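Long-range contacts in esterase Rv0045c (Mycobacterium tuberculosis, PDB 6WYN), which hydrolyses carboxylic esters, preferring short, straight acyl chains of about four atoms, and is likely to act in ester or lipid metabolism: residues D264-L269 against R294-F299; G157-I162 against V180-L185; V85-G90 against E107-V112. All blocks are in the same frame, centred on the assembly; numbering follows the deposited sequence.

Contact 1: residues D264-L269 against R294-F299; sequences DDVDAL and RRATHF
Asp267 and Arg295 tie together the C-terminal turns of helices 260-268 and 286-295, two helices at the periphery of the alpha/beta-hydrolase domain. A single nitrogen, NH1 of Arg295, serves both carboxylate oxygens. It lies 2.9 Å from OD2 of Asp267 in a salt bridge and donates a hydrogen bond of 3.1 Å to OD1, met on its syn side and in the guanidinium plane. The planes of the two groups are 35° apart. A long, flexible arginine suits this place: bent at chi2 (-77°) and again at chi3, its chain brings NH1 to the carboxylate, and its positive charge would probably be favourable near the two helix C-termini.

Thr297 bonds to the chain just past helix 260-268. With OG1 between its backbone N and carbonyl carbon (chi1 64°), it donates to Leu269 O over 2.9 Å, in the carbonyl plane and on a lone pair. A water takes the N-H of Thr297 and donates to both Leu269 O and Val266 O, so Leu269 O receives two hydrogens. On the inner side, buried Val266 packs CG2 on Ile162, and its CG1, anti to the backbone N, rests 3.7 Å from Ala296 N.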
loop_
_atom_site.group_PDB
_atom_site.type_symbol
_atom_site.label_atom_id
_atom_site.label_comp_id
_atom_site.label_asym_id
_atom_site.label_seq_id
_atom_site.Cartn_x
_atom_site.Cartn_y
_atom_site.Cartn_z
ATOM N N ASP A 264 0.588 -16.102 14.535
ATOM C CA ASP A 264 1.156 -17.456 14.304
ATOM C C ASP A 264 2.013 -17.433 13.059
ATOM O O ASP A 264 3.070 -18.103 13.068
ATOM C CB ASP A 264 0.091 -18.535 14.169
ATOM C CG ASP A 264 -0.591 -18.778 15.492
ATOM O OD1 ASP A 264 0.078 -18.590 16.530
ATOM O OD2 ASP A 264 -1.787 -19.041 15.468
ATOM N N ASP A 265 1.564 -16.720 12.021
ATOM C CA ASP A 265 2.359 -16.555 10.770
ATOM C C ASP A 265 3.685 -15.846 11.066
ATOM O O ASP A 265 4.678 -16.334 10.577
ATOM C CB ASP A 265 1.590 -15.806 9.687
ATOM C CG ASP A 265 0.439 -16.605 9.113
ATOM O OD1 ASP A 265 0.421 -17.862 9.317
ATOM O OD2 ASP A 265 -0.441 -15.971 8.496
ATOM N N VAL A 266 3.690 -14.750 11.829
ATOM C CA VAL A 266 4.958 -14.071 12.276
ATOM C C VAL A 266 5.862 -15.065 13.025
ATOM O O VAL A 266 7.078 -15.091 12.735
ATOM C CB VAL A 266 4.672 -12.837 13.151
ATOM C CG1 VAL A 266 5.974 -12.267 13.707
ATOM C CG2 VAL A 266 3.887 -11.782 12.384
ATOM N N ASP A 267 5.304 -15.890 13.922
ATOM C CA ASP A 267 6.110 -16.883 14.681
ATOM C C ASP A 267 6.777 -17.864 13.715
ATOM O O ASP A 267 7.956 -18.206 13.974
ATOM C CB ASP A 267 5.277 -17.681 15.687
ATOM C CG ASP A 267 4.778 -16.874 16.862
ATOM O OD1 ASP A 267 5.309 -15.803 17.069
ATOM O OD2 ASP A 267 3.810 -17.300 17.512
ATOM N N ALA A 268 6.111 -18.228 12.611
ATOM C CA ALA A 268 6.588 -19.255 11.650
ATOM C C ALA A 268 7.478 -18.679 10.537
ATOM O O ALA A 268 8.314 -19.436 10.053
ATOM C CB ALA A 268 5.404 -19.974 11.050
ATOM N N LEU A 269 7.274 -17.440 10.075
ATOM C CA LEU A 269 8.033 -16.844 8.917
ATOM C C LEU A 269 9.518 -17.018 9.165
ATOM O O LEU A 269 9.904 -16.652 10.285
ATOM C CB LEU A 269 7.874 -15.313 8.864
ATOM C CG LEU A 269 6.471 -14.819 8.631
ATOM C CD1 LEU A 269 6.440 -13.322 8.568
ATOM C CD2 LEU A 269 5.940 -15.462 7.372
ATOM N N ARG A 294 9.795 -9.551 19.587
ATOM C CA ARG A 294 9.774 -10.802 20.394
ATOM C C ARG A 294 9.241 -11.970 19.551
ATOM O O ARG A 294 9.815 -13.065 19.645
ATOM C CB ARG A 294 8.952 -10.584 21.667
ATOM C CG ARG A 294 9.681 -9.748 22.718
ATOM C CD ARG A 294 9.078 -9.848 24.124
ATOM N NE ARG A 294 7.667 -9.509 24.023
ATOM C CZ ARG A 294 7.172 -8.277 24.116
ATOM N NH1 ARG A 294 7.992 -7.268 24.392
ATOM N NH2 ARG A 294 5.869 -8.071 23.945
ATOM N N ARG A 295 8.243 -11.732 18.691
ATOM C CA ARG A 295 7.610 -12.844 17.921
ATOM C C ARG A 295 8.397 -13.179 16.645
ATOM O O ARG A 295 8.494 -14.381 16.326
ATOM C CB ARG A 295 6.156 -12.494 17.594
ATOM C CG ARG A 295 5.322 -12.124 18.812
ATOM C CD ARG A 295 4.893 -13.328 19.625
ATOM N NE ARG A 295 3.493 -13.228 20.009
ATOM C CZ ARG A 295 2.503 -13.883 19.417
ATOM N NH1 ARG A 295 2.758 -14.697 18.409
ATOM N NH2 ARG A 295 1.261 -13.724 19.837
ATOM N N ALA A 296 8.919 -12.173 15.935
ATOM C CA ALA A 296 9.654 -12.385 14.661
ATOM C C ALA A 296 10.882 -13.259 14.912
ATOM O O ALA A 296 11.592 -13.021 15.877
ATOM C CB ALA A 296 10.085 -11.070 14.078
ATOM N N THR A 297 11.195 -14.160 14.003
ATOM C CA THR A 297 12.444 -14.955 14.048
ATOM C C THR A 297 13.623 -14.026 13.728
ATOM O O THR A 297 14.683 -14.178 14.367
ATOM C CB THR A 297 12.376 -16.197 13.149
ATOM O OG1 THR A 297 12.260 -15.775 11.794
ATOM C CG2 THR A 297 11.215 -17.108 13.466
ATOM N N HIS A 298 13.470 -13.046 12.831
ATOM C CA HIS A 298 14.562 -12.079 12.549
ATOM C C HIS A 298 14.005 -10.671 12.323
ATOM O O HIS A 298 13.789 -10.279 11.193
ATOM C CB HIS A 298 15.472 -12.570 11.428
ATOM C CG HIS A 298 16.738 -11.764 11.278
ATOM N ND1 HIS A 298 17.651 -11.969 10.232
ATOM C CD2 HIS A 298 17.271 -10.764 12.029
ATOM C CE1 HIS A 298 18.659 -11.119 10.344
ATOM N NE2 HIS A 298 18.457 -10.366 11.444
ATOM N N PHE A 299 13.879 -9.902 13.391
ATOM C CA PHE A 299 13.567 -8.461 13.333
ATOM C C PHE A 299 14.867 -7.678 13.118
ATOM O O PHE A 299 15.806 -7.857 13.917
ATOM C CB PHE A 299 12.835 -8.047 14.606
ATOM C CG PHE A 299 12.345 -6.623 14.615
ATOM C CD1 PHE A 299 11.460 -6.174 13.656
ATOM C CD2 PHE A 299 12.773 -5.741 15.589
ATOM C CE1 PHE A 299 10.987 -4.870 13.672
ATOM C CE2 PHE A 299 12.288 -4.450 15.627
ATOM C CZ PHE A 299 11.383 -4.012 14.677
HETATM O O HOH W 1 9.259 -14.426 11.796
#

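Contact 2: residues G157-I162 against V180-L185; sequences GGLTAI and VTPSAL
Leu159 reaches from helix 156-167, which starts right after the proposed nucleophile Ser155 and includes Gly157 of its GxSxG elbow, to the start of helix 182-200, just beyond the proposed catalytic Asp179. The contact thus joins the chain leaving two active-site positions of the alpha/beta-hydrolase fold.

Across the two segments the contacts are van der Waals ones, largely between apolar side chains. The two methyls of Leu159 divide the work: CD2 lies over the turn into the helix, 3.7 Å from Pro182 N and 4.0 Å from Val180 CG2, while CD1 presses on Leu185, tightly, at 3.3 Å from its CD2. A forked leucine suits a place with neighbours at two levels. Leu185 has CG anti to its backbone N (chi1 -167°), which directs the side chain to Leu159; the same side chain touches Ser155 and borders His188, a site of substrate selectivity. One turn further along, Ile162 extends CD1 to within 4.3 Å of CG on the Pro182 ring, and Leu262 of helix 260-268 touches both Leu159 and Ile162. Gly158 has no side chain, and this allows CG1 of Val180 to settle 4.2 Å from its CA.

The capping bond lies within 180-185. Pro182, lacking an N-H, loses nothing in the first turn, and Leu185 N already bonds back to Thr181 O. Thr181 is the N-cap: its CB points away from helix 156-167, and OG1 accepts the N-H of Ala184 at 3.2 Å, 158° at the hydrogen.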
loop_
_atom_site.group_PDB
_atom_site.type_symbol
_atom_site.label_atom_id
_atom_site.label_comp_id
_atom_site.label_asym_id
_atom_site.label_seq_id
_atom_site.Cartn_x
_atom_site.Cartn_y
_atom_site.Cartn_z
ATOM N N GLY A 157 -1.536 -3.677 3.357
ATOM C CA GLY A 157 -0.492 -4.259 2.515
ATOM C C GLY A 157 0.590 -4.962 3.278
ATOM O O GLY A 157 1.058 -6.006 2.797
ATOM N N GLY A 158 1.072 -4.383 4.391
ATOM C CA GLY A 158 2.111 -5.022 5.221
ATOM C C GLY A 158 1.639 -6.339 5.850
ATOM O O GLY A 158 2.440 -7.311 5.883
ATOM N N LEU A 159 0.401 -6.391 6.325
ATOM C CA LEU A 159 -0.167 -7.641 6.920
ATOM C C LEU A 159 -0.410 -8.656 5.782
ATOM O O LEU A 159 -0.094 -9.844 5.961
ATOM C CB LEU A 159 -1.440 -7.301 7.698
ATOM C CG LEU A 159 -1.276 -6.240 8.789
ATOM C CD1 LEU A 159 -2.460 -6.242 9.716
ATOM C CD2 LEU A 159 -0.001 -6.466 9.582
ATOM N N THR A 160 -0.786 -8.179 4.595
ATOM C CA THR A 160 -0.911 -9.059 3.398
ATOM C C THR A 160 0.447 -9.705 3.142
ATOM O O THR A 160 0.505 -10.912 2.924
ATOM C CB THR A 160 -1.499 -8.308 2.198
ATOM O OG1 THR A 160 -2.756 -7.814 2.651
ATOM C CG2 THR A 160 -1.694 -9.194 0.992
ATOM N N ALA A 161 1.523 -8.928 3.247
ATOM C CA ALA A 161 2.889 -9.414 3.015
ATOM C C ALA A 161 3.246 -10.480 4.038
ATOM O O ALA A 161 3.900 -11.449 3.660
ATOM C CB ALA A 161 3.887 -8.295 3.051
ATOM N N ILE A 162 2.887 -10.281 5.291
ATOM C CA ILE A 162 3.171 -11.289 6.330
ATOM C C ILE A 162 2.514 -12.610 5.906
ATOM O O ILE A 162 3.199 -13.614 5.923
ATOM C CB ILE A 162 2.684 -10.821 7.709
ATOM C CG1 ILE A 162 3.595 -9.725 8.252
ATOM C CG2 ILE A 162 2.617 -12.025 8.652
ATOM C CD1 ILE A 162 3.034 -8.993 9.437
ATOM N N VAL A 180 2.966 -0.468 10.373
ATOM C CA VAL A 180 1.940 -1.427 10.838
ATOM C C VAL A 180 2.570 -2.625 11.551
ATOM O O VAL A 180 3.671 -3.037 11.208
ATOM C CB VAL A 180 1.082 -1.879 9.636
ATOM C CG1 VAL A 180 1.880 -2.820 8.742
ATOM C CG2 VAL A 180 -0.230 -2.506 10.093
ATOM N N THR A 181 1.803 -3.209 12.470
ATOM C CA THR A 181 1.996 -4.586 13.002
ATOM C C THR A 181 0.600 -5.224 13.071
ATOM O O THR A 181 -0.400 -4.518 13.011
ATOM C CB THR A 181 2.666 -4.580 14.388
ATOM O OG1 THR A 181 1.638 -4.235 15.324
ATOM C CG2 THR A 181 3.815 -3.595 14.516
ATOM N N PRO A 182 0.468 -6.549 13.273
ATOM C CA PRO A 182 -0.859 -7.146 13.451
ATOM C C PRO A 182 -1.666 -6.432 14.536
ATOM O O PRO A 182 -2.802 -6.028 14.289
ATOM C CB PRO A 182 -0.521 -8.568 13.829
ATOM C CG PRO A 182 0.747 -8.805 13.059
ATOM C CD PRO A 182 1.554 -7.545 13.302
ATOM N N SER A 183 -1.048 -6.195 15.705
ATOM C CA SER A 183 -1.742 -5.533 16.843
ATOM C C SER A 183 -2.213 -4.130 16.445
ATOM O O SER A 183 -3.327 -3.727 16.824
ATOM C CB SER A 183 -0.870 -5.516 18.079
ATOM O OG SER A 183 -0.487 -6.841 18.417
ATOM N N ALA A 184 -1.386 -3.369 15.723
ATOM C CA ALA A 184 -1.699 -1.960 15.408
ATOM C C ALA A 184 -2.917 -1.895 14.486
ATOM O O ALA A 184 -3.823 -1.058 14.700
ATOM C CB ALA A 184 -0.480 -1.306 14.793
ATOM N N LEU A 185 -2.968 -2.723 13.458
ATOM C CA LEU A 185 -4.143 -2.668 12.551
ATOM C C LEU A 185 -5.379 -3.216 13.289
ATOM O O LEU A 185 -6.440 -2.686 13.079
ATOM C CB LEU A 185 -3.868 -3.448 11.254
ATOM C CG LEU A 185 -4.889 -3.190 10.134
ATOM C CD1 LEU A 185 -5.226 -1.728 9.989
ATOM C CD2 LEU A 185 -4.368 -3.701 8.791
#

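Contact 3: residues V85-G90 against E107-V112; sequences VIFLHG and EPALAV
Phe87 and Ala109 meet on one face of the sheet, where the alanine CB lies at the ring edge, in the ring plane, 3.9 Å from Phe87 CE1. Ala111 lies on that face too, its CB 4.4 Å from CB of Phe87; two small alanines leave room for the ring. On the opposite face, Leu88 and Val112 run side by side, CD2 of the leucine 3.9 Å from CB of the valine. CG2 of Ile86 joins them from its place anti to the backbone N, touching Val112 CG2. Beta-branched and other bulky apolar residues suit this face, which helix 130-144 covers through Leu137 and Leu141.

Strands 85-88 and 109-112 are the parallel partners of a beta-alpha-beta unit, linked by helix 99-105 in the central sheet of the alpha/beta hydrolase. Leu110 is gripped through both its backbone groups: its N donates to Val85 O and its O accepts from Phe87 N, each at 2.9 Å. Val112 N continues the pattern to Phe87 O.

Beyond the last bond the strands part, and a water donates to both Phe87 O and Val112 O. His89 turns its ring edge there, CD2 3.2 Å from Val112 O. A ring with a donor and an acceptor nitrogen suits this place: ND1 donates to Gly90 O (2.7 Å), NE2 accepts from Leu114 N, and the side chain lies about 5 Å from Gly91, a substrate-selectivity site.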
loop_
_atom_site.group_PDB
_atom_site.type_symbol
_atom_site.label_atom_id
_atom_site.label_comp_id
_atom_site.label_asym_id
_atom_site.label_seq_id
_atom_site.Cartn_x
_atom_site.Cartn_y
_atom_site.Cartn_z
ATOM N N VAL A 85 11.276 -6.063 -6.583
ATOM C CA VAL A 85 10.535 -5.705 -5.352
ATOM C C VAL A 85 9.051 -5.705 -5.654
ATOM O O VAL A 85 8.655 -5.178 -6.693
ATOM C CB VAL A 85 10.956 -4.316 -4.853
ATOM C CG1 VAL A 85 10.351 -4.023 -3.496
ATOM C CG2 VAL A 85 12.484 -4.197 -4.820
ATOM N N ILE A 86 8.289 -6.238 -4.740
ATOM C CA ILE A 86 6.814 -6.115 -4.732
ATOM C C ILE A 86 6.399 -5.090 -3.688
ATOM O O ILE A 86 6.868 -5.200 -2.555
ATOM C CB ILE A 86 6.206 -7.492 -4.452
ATOM C CG1 ILE A 86 6.670 -8.541 -5.463
ATOM C CG2 ILE A 86 4.706 -7.363 -4.415
ATOM C CD1 ILE A 86 6.489 -9.972 -4.959
ATOM N N PHE A 87 5.501 -4.180 -4.044
ATOM C CA PHE A 87 4.959 -3.150 -3.141
ATOM C C PHE A 87 3.458 -3.387 -2.993
ATOM O O PHE A 87 2.790 -3.562 -4.043
ATOM C CB PHE A 87 5.233 -1.763 -3.712
ATOM C CG PHE A 87 6.670 -1.330 -3.713
ATOM C CD1 PHE A 87 7.490 -1.583 -4.792
ATOM C CD2 PHE A 87 7.184 -0.610 -2.638
ATOM C CE1 PHE A 87 8.815 -1.150 -4.813
ATOM C CE2 PHE A 87 8.513 -0.218 -2.634
ATOM C CZ PHE A 87 9.316 -0.465 -3.721
ATOM N N LEU A 88 2.968 -3.368 -1.758
ATOM C CA LEU A 88 1.534 -3.517 -1.422
ATOM C C LEU A 88 1.096 -2.287 -0.641
ATOM O O LEU A 88 1.591 -2.095 0.474
ATOM C CB LEU A 88 1.328 -4.805 -0.639
ATOM C CG LEU A 88 1.918 -6.059 -1.302
ATOM C CD1 LEU A 88 1.621 -7.291 -0.484
ATOM C CD2 LEU A 88 1.295 -6.290 -2.681
ATOM N N HIS A 89 0.185 -1.511 -1.208
ATOM C CA HIS A 89 -0.378 -0.291 -0.587
ATOM C C HIS A 89 -1.293 -0.564 0.621
ATOM O O HIS A 89 -1.613 -1.731 0.976
ATOM C CB HIS A 89 -1.155 0.459 -1.669
ATOM C CG HIS A 89 -2.349 -0.284 -2.157
ATOM N ND1 HIS A 89 -3.542 -0.294 -1.450
ATOM C CD2 HIS A 89 -2.556 -0.988 -3.304
ATOM C CE1 HIS A 89 -4.426 -1.010 -2.147
ATOM N NE2 HIS A 89 -3.856 -1.408 -3.287
ATOM N N GLY A 90 -1.760 0.517 1.229
ATOM C CA GLY A 90 -2.647 0.433 2.405
ATOM C C GLY A 90 -4.126 0.416 2.042
ATOM O O GLY A 90 -4.525 0.650 0.863
ATOM N N GLU A 107 14.615 0.688 -9.360
ATOM C CA GLU A 107 14.646 -0.780 -9.514
ATOM C C GLU A 107 13.409 -1.292 -10.271
ATOM O O GLU A 107 12.293 -0.798 -10.126
ATOM C CB GLU A 107 14.704 -1.429 -8.138
ATOM C CG GLU A 107 15.950 -1.059 -7.380
ATOM C CD GLU A 107 17.214 -1.635 -7.995
ATOM O OE1 GLU A 107 17.209 -2.852 -8.292
ATOM O OE2 GLU A 107 18.169 -0.842 -8.239
ATOM N N PRO A 108 13.520 -2.405 -11.015
ATOM C CA PRO A 108 12.314 -3.073 -11.529
ATOM C C PRO A 108 11.405 -3.538 -10.379
ATOM O O PRO A 108 11.862 -4.121 -9.380
ATOM C CB PRO A 108 12.846 -4.239 -12.369
ATOM C CG PRO A 108 14.286 -4.432 -11.888
ATOM C CD PRO A 108 14.775 -3.074 -11.409
ATOM N N ALA A 109 10.101 -3.287 -10.508
ATOM C CA ALA A 109 9.170 -3.480 -9.368
ATOM C C ALA A 109 7.759 -3.815 -9.824
ATOM O O ALA A 109 7.407 -3.440 -10.910
ATOM C CB ALA A 109 9.179 -2.221 -8.550
ATOM N N LEU A 110 6.955 -4.409 -8.943
ATOM C CA LEU A 110 5.522 -4.664 -9.201
ATOM C C LEU A 110 4.773 -4.015 -8.052
ATOM O O LEU A 110 4.965 -4.443 -6.890
ATOM C CB LEU A 110 5.258 -6.169 -9.301
ATOM C CG LEU A 110 3.872 -6.530 -9.828
ATOM C CD1 LEU A 110 3.762 -6.216 -11.305
ATOM C CD2 LEU A 110 3.522 -7.999 -9.597
ATOM N N ALA A 111 3.947 -3.045 -8.363
ATOM C CA ALA A 111 3.060 -2.398 -7.385
ATOM C C ALA A 111 1.638 -2.907 -7.637
ATOM O O ALA A 111 1.026 -2.600 -8.658
ATOM C CB ALA A 111 3.206 -0.899 -7.470
ATOM N N VAL A 112 1.177 -3.696 -6.685
ATOM C CA VAL A 112 -0.107 -4.385 -6.911
ATOM C C VAL A 112 -1.296 -3.618 -6.365
ATOM O O VAL A 112 -1.146 -2.998 -5.335
ATOM C CB VAL A 112 -0.056 -5.775 -6.258
ATOM C CG1 VAL A 112 -1.317 -6.535 -6.539
ATOM C CG2 VAL A 112 1.153 -6.573 -6.714
HETATM O O HOH W 2 0.664 -1.457 -4.202
#

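Overall arrangement
Along the chain the contacts come in series: contact 3, then contact 2, then contact 1. Contact 3 lies within the central sheet, its centre about 8 Å from that of the chain; contact 2 joins elements that follow strands 150-154 and 174-178 of the same sheet; contact 1 is centred about 21 Å from the chain's centre. The centres of contacts 2 and 3 are about 16 Å apart, yet CD1 of Leu88 packs 3.6 Å from Gly157 O. Elsewhere on helix 156-167, Ile162 touches Val266 and Leu269, the centres of contacts 1 and 2 being about 13 Å apart. Contacts 1 and 3 do not touch. Helix 156-167, which begins at the nucleophile elbow, therefore lies between strand 85-88 and helix 260-268.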